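PDB 3DV9: beta-phosphoglucomutase from Bacteroides vulgatus, which probably interconverts beta-glucose 1-phosphate and glucose 6-phosphate as a magnesium-dependent phosphomutase of the haloacid dehalogenase (HAD) superfamily. Local coordinates for residues 10-13 and 17-20; 23-28 and 178-183. All blocks are in the same frame, centred on the assembly; numbering follows the deposited sequence.

How the contacts relate
Contact 1 comes first along the chain: residues 10-13 lie on helix 2-16 and residues 17-20 in the loop that leads from it to strand 25-29. Contact 2 begins just before that strand, a middle strand of the parallel HAD sheet, and joins residues 23-28 to the turn 178-183, some 150 residues later in the chain, between helix 169-178 and strand 185-189. Their centres are about 15 Å apart, and they touch where Tyr18 packs on Pro182 and Asn183 and where Asn183 ND2 probably bonds Ser20 O. The N-terminal helix and its loop are thereby tied to the turn leading into strand 185-189, the sheet neighbour of strand 25-29, which ends at the magnesium ligand Asp29.

Contact 1: 10-13 and 17-20; sequences NNYL and GYES
Leu13 O accepts two backbone N-H groups as helix 2-16 ends, a weak bond from Gly17 N at 2.8 Å and a straighter one from Tyr18 N at 3.1 Å and 148°. This is a helix C-terminus closed by a glycine of positive phi: Gly17 turns the chain out of the helix, a conformation a residue with a side chain adopts less readily, and the following loop folds back over the last turn on its way to the first strand of the HAD core. Leu13 carries most of the apolar contact. With CG placed opposite its own carbonyl carbon (chi1 -63°), its branches spread along the returning backbone. CD2 of Leu13 lies 3.4 Å from Ser20 C and also meets the CB of Tyr18, while its CD1 rests 3.6 Å from Glu19 O. A branched aliphatic side chain suits this place, since it can cover several backbone atoms at once and needs no polar partner. Beside it, the rings of Tyr12 and Tyr18 meet obliquely, their planes at 34° and their centroids 6.0 Å apart. CE2, CZ and OH of Tyr12 come up to CD2 and CE2 of Tyr18. Tyrosine serves well at position 12 because its ring is buried while its hydroxyl reaches a polar mate, the carbonyl oxygen of Gly202. Tyr18 also packs on Pro182 through its hydroxyl end and on Asn183 through CD2. At the far end of the Tyr12 ring, OH comes within 3.5 Å of Tyr18 CE2.

Contact 2: 23-28 and 178-183; sequences LKAVLF and GGFKPN
Phe180 leans its ring on Ala25 and Lys24, joining the turn after helix 169-178 to the start of strand 25-29 in the parallel sheet of the HAD fold. The helix ends in a Schellman motif, with Gly179 at positive phi as its C-prime residue and the N-H of Phe180 bonded back to Leu175 O. CB points toward the strand, and a chi1 of -53° sets CG beside the backbone N, which lays the ring between the strand and the helix end. CG of Phe180 is 3.9 Å from Ala25 CB. On one branch of Phe180, CD2 and then CE2 approach the Ala25 methyl, CE2 to 3.4 Å; on the other, CD1 and CE1 meet Lys24 CB obliquely, CE1 at 3.7 Å. Phe180 CZ, the tip, again has Ala25 CB for its neighbour, at 3.8 Å. The Ala25 methyl thus forms a CH-pi contact over the face, its CB 3.6 Å from the centroid of the Phe180 ring and 19° off the normal. Alanine suits this position, because its methyl lets the ring settle close to the strand. Lys24 lends its CB to the ring while its chain leads away, carrying the amino group to a long, weak ion pair with Asp22. Replacing Phe180 with an alanine would probably open a gap between Ala25 CB and Gly178 O, which the ring now separates, leaving the methyl without its aromatic cover. On the ring face opposite Ala25, Gly178 O sits over the centre, 3.4 Å above the plane of Phe180.

Contact 1: 10-13 and 17-20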
loop_
_atom_site.group_PDB
_atom_site.type_symbol
_atom_site.label_atom_id
_atom_site.label_comp_id
_atom_site.label_asym_id
_atom_site.label_seq_id
_atom_site.Cartn_x
_atom_site.Cartn_y
_atom_site.Cartn_z
ATOM N N ASN A 10 -0.834 -12.442 -18.833
ATOM C CA ASN A 10 -0.752 -13.856 -19.179
ATOM C C ASN A 10 0.207 -14.633 -18.309
ATOM O O ASN A 10 -0.061 -15.794 -17.975
ATOM C CB ASN A 10 -0.495 -14.045 -20.666
ATOM C CG ASN A 10 -1.717 -13.719 -21.488
ATOM O OD1 ASN A 10 -2.855 -14.116 -21.128
ATOM N ND2 ASN A 10 -1.520 -12.981 -22.577
ATOM N N ASN A 11 1.325 -14.013 -17.939
ATOM C CA ASN A 11 2.248 -14.631 -16.960
ATOM C C ASN A 11 1.593 -14.910 -15.588
ATOM O O ASN A 11 1.746 -16.018 -15.019
ATOM C CB ASN A 11 3.511 -13.771 -16.794
ATOM C CG ASN A 11 4.476 -13.912 -18.005
ATOM O OD1 ASN A 11 4.422 -14.904 -18.737
ATOM N ND2 ASN A 11 5.356 -12.921 -18.204
ATOM N N TYR A 12 0.888 -13.902 -15.063
ATOM C CA TYR A 12 0.083 -14.046 -13.862
ATOM C C TYR A 12 -0.942 -15.175 -13.982
ATOM O O TYR A 12 -1.007 -16.039 -13.109
ATOM C CB TYR A 12 -0.605 -12.723 -13.488
ATOM C CG TYR A 12 -1.600 -12.873 -12.378
ATOM C CD1 TYR A 12 -1.188 -12.827 -11.044
ATOM C CD2 TYR A 12 -2.959 -13.011 -12.653
ATOM C CE1 TYR A 12 -2.093 -12.957 -10.020
ATOM C CE2 TYR A 12 -3.892 -13.149 -11.629
ATOM C CZ TYR A 12 -3.447 -13.124 -10.319
ATOM O OH TYR A 12 -4.318 -13.258 -9.282
ATOM N N LEU A 13 -1.737 -15.179 -15.051
ATOM C CA LEU A 13 -2.743 -16.224 -15.236
ATOM C C LEU A 13 -2.111 -17.616 -15.265
ATOM O O LEU A 13 -2.595 -18.540 -14.593
ATOM C CB LEU A 13 -3.528 -15.997 -16.516
ATOM C CG LEU A 13 -4.338 -14.707 -16.556
ATOM C CD1 LEU A 13 -5.045 -14.633 -17.924
ATOM C CD2 LEU A 13 -5.340 -14.562 -15.395
ATOM N N GLY A 17 -2.936 -20.436 -12.500
ATOM C CA GLY A 17 -3.937 -21.358 -13.016
ATOM C C GLY A 17 -5.315 -20.749 -13.173
ATOM O O GLY A 17 -6.321 -21.427 -12.983
ATOM N N TYR A 18 -5.362 -19.471 -13.547
ATOM C CA TYR A 18 -6.613 -18.829 -13.907
ATOM C C TYR A 18 -6.784 -18.708 -15.406
ATOM O O TYR A 18 -5.799 -18.661 -16.144
ATOM C CB TYR A 18 -6.714 -17.415 -13.292
ATOM C CG TYR A 18 -6.607 -17.369 -11.785
ATOM C CD1 TYR A 18 -7.481 -18.119 -10.986
ATOM C CD2 TYR A 18 -5.654 -16.548 -11.150
ATOM C CE1 TYR A 18 -7.386 -18.077 -9.590
ATOM C CE2 TYR A 18 -5.553 -16.509 -9.768
ATOM C CZ TYR A 18 -6.419 -17.269 -8.998
ATOM O OH TYR A 18 -6.343 -17.192 -7.634
ATOM N N GLU A 19 -8.049 -18.666 -15.839
ATOM C CA GLU A 19 -8.349 -18.452 -17.246
ATOM C C GLU A 19 -8.297 -16.969 -17.572
ATOM O O GLU A 19 -7.919 -16.602 -18.680
ATOM C CB GLU A 19 -9.716 -19.013 -17.642
ATOM C CG GLU A 19 -9.781 -20.538 -17.714
ATOM C CD GLU A 19 -8.824 -21.131 -18.735
ATOM O OE1 GLU A 19 -8.100 -22.091 -18.379
ATOM O OE2 GLU A 19 -8.790 -20.629 -19.886
ATOM N N SER A 20 -8.669 -16.124 -16.609
ATOM C CA SER A 20 -8.718 -14.701 -16.850
ATOM C C SER A 20 -8.728 -13.945 -15.524
ATOM O O SER A 20 -8.933 -14.529 -14.459
ATOM C CB SER A 20 -10.008 -14.332 -17.587
ATOM O OG SER A 20 -11.105 -14.558 -16.714
#

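Contact 2: 23-28 and 178-183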
loop_
_atom_site.group_PDB
_atom_site.type_symbol
_atom_site.label_atom_id
_atom_site.label_comp_id
_atom_site.label_asym_id
_atom_site.label_seq_id
_atom_site.Cartn_x
_atom_site.Cartn_y
_atom_site.Cartn_z
ATOM N N LEU A 23 -12.259 -8.501 -13.575
ATOM C CA LEU A 23 -12.015 -7.390 -12.687
ATOM C C LEU A 23 -13.283 -6.867 -12.000
ATOM O O LEU A 23 -14.252 -6.477 -12.682
ATOM C CB LEU A 23 -11.319 -6.262 -13.442
ATOM C CG LEU A 23 -10.874 -5.091 -12.558
ATOM C CD1 LEU A 23 -9.892 -5.522 -11.501
ATOM C CD2 LEU A 23 -10.207 -3.992 -13.394
ATOM N N LYS A 24 -13.270 -6.873 -10.657
ATOM C CA LYS A 24 -14.387 -6.346 -9.879
ATOM C C LYS A 24 -13.946 -5.306 -8.859
ATOM O O LYS A 24 -14.751 -4.504 -8.404
ATOM C CB LYS A 24 -15.127 -7.486 -9.171
ATOM C CG LYS A 24 -15.588 -8.562 -10.131
ATOM C CD LYS A 24 -16.547 -9.521 -9.468
ATOM C CE LYS A 24 -16.893 -10.686 -10.416
ATOM N NZ LYS A 24 -17.868 -10.332 -11.488
ATOM N N ALA A 25 -12.687 -5.372 -8.460
ATOM C CA ALA A 25 -12.223 -4.559 -7.337
ATOM C C ALA A 25 -10.797 -4.069 -7.569
ATOM O O ALA A 25 -9.979 -4.751 -8.196
ATOM C CB ALA A 25 -12.265 -5.423 -6.013
ATOM N N VAL A 26 -10.489 -2.909 -6.996
ATOM C CA VAL A 26 -9.126 -2.351 -7.058
ATOM C C VAL A 26 -8.768 -1.931 -5.637
ATOM O O VAL A 26 -9.426 -1.070 -5.039
ATOM C CB VAL A 26 -8.961 -1.163 -8.070
ATOM C CG1 VAL A 26 -7.444 -0.765 -8.204
ATOM C CG2 VAL A 26 -9.529 -1.515 -9.459
ATOM N N LEU A 27 -7.739 -2.594 -5.101
ATOM C CA LEU A 27 -7.322 -2.472 -3.707
ATOM C C LEU A 27 -6.161 -1.524 -3.642
ATOM O O LEU A 27 -5.064 -1.850 -4.100
ATOM C CB LEU A 27 -6.873 -3.849 -3.155
ATOM C CG LEU A 27 -7.997 -4.791 -2.735
ATOM C CD1 LEU A 27 -9.305 -4.636 -3.451
ATOM C CD2 LEU A 27 -7.503 -6.270 -2.645
ATOM N N PHE A 28 -6.396 -0.331 -3.095
ATOM C CA PHE A 28 -5.352 0.712 -3.027
ATOM C C PHE A 28 -4.660 0.779 -1.697
ATOM O O PHE A 28 -5.291 0.980 -0.632
ATOM C CB PHE A 28 -5.964 2.084 -3.266
ATOM C CG PHE A 28 -6.363 2.329 -4.671
ATOM C CD1 PHE A 28 -5.488 3.020 -5.523
ATOM C CD2 PHE A 28 -7.596 1.897 -5.153
ATOM C CE1 PHE A 28 -5.835 3.279 -6.863
ATOM C CE2 PHE A 28 -7.963 2.135 -6.505
ATOM C CZ PHE A 28 -7.092 2.842 -7.345
ATOM N N GLY A 178 -14.707 -7.849 0.831
ATOM C CA GLY A 178 -15.361 -7.390 -0.400
ATOM C C GLY A 178 -16.095 -8.501 -1.116
ATOM O O GLY A 178 -16.951 -8.246 -1.976
ATOM N N GLY A 179 -15.782 -9.727 -0.723
ATOM C CA GLY A 179 -16.357 -10.935 -1.326
ATOM C C GLY A 179 -15.755 -11.239 -2.698
ATOM O O GLY A 179 -16.463 -11.767 -3.588
ATOM N N PHE A 180 -14.470 -10.910 -2.869
ATOM C CA PHE A 180 -13.759 -11.115 -4.145
ATOM C C PHE A 180 -12.767 -12.276 -4.155
ATOM O O PHE A 180 -12.120 -12.575 -3.142
ATOM C CB PHE A 180 -13.042 -9.813 -4.545
ATOM C CG PHE A 180 -13.945 -8.639 -4.570
ATOM C CD1 PHE A 180 -15.004 -8.593 -5.494
ATOM C CD2 PHE A 180 -13.747 -7.547 -3.697
ATOM C CE1 PHE A 180 -15.877 -7.497 -5.519
ATOM C CE2 PHE A 180 -14.601 -6.448 -3.718
ATOM C CZ PHE A 180 -15.687 -6.402 -4.636
ATOM N N LYS A 181 -12.618 -12.898 -5.318
ATOM C CA LYS A 181 -11.558 -13.894 -5.570
ATOM C C LYS A 181 -10.255 -13.180 -5.946
ATOM O O LYS A 181 -10.298 -12.019 -6.371
ATOM C CB LYS A 181 -12.001 -14.839 -6.698
ATOM C CG LYS A 181 -13.364 -15.545 -6.394
ATOM C CD LYS A 181 -13.601 -16.740 -7.270
ATOM C CE LYS A 181 -13.856 -16.361 -8.725
ATOM N NZ LYS A 181 -14.019 -17.604 -9.604
ATOM N N PRO A 182 -9.093 -13.846 -5.767
ATOM C CA PRO A 182 -7.847 -13.138 -6.088
ATOM C C PRO A 182 -7.746 -12.672 -7.541
ATOM O O PRO A 182 -7.152 -11.620 -7.795
ATOM C CB PRO A 182 -6.757 -14.160 -5.750
ATOM C CG PRO A 182 -7.438 -15.070 -4.696
ATOM C CD PRO A 182 -8.820 -15.208 -5.235
ATOM N N ASN A 183 -8.350 -13.414 -8.467
ATOM C CA ASN A 183 -8.347 -13.031 -9.891
ATOM C C ASN A 183 -9.454 -12.009 -10.267
ATOM O O ASN A 183 -9.713 -11.777 -11.447
ATOM C CB ASN A 183 -8.456 -14.265 -10.786
ATOM C CG ASN A 183 -9.806 -14.919 -10.687
ATOM O OD1 ASN A 183 -10.309 -15.151 -9.582
ATOM N ND2 ASN A 183 -10.399 -15.249 -11.851
#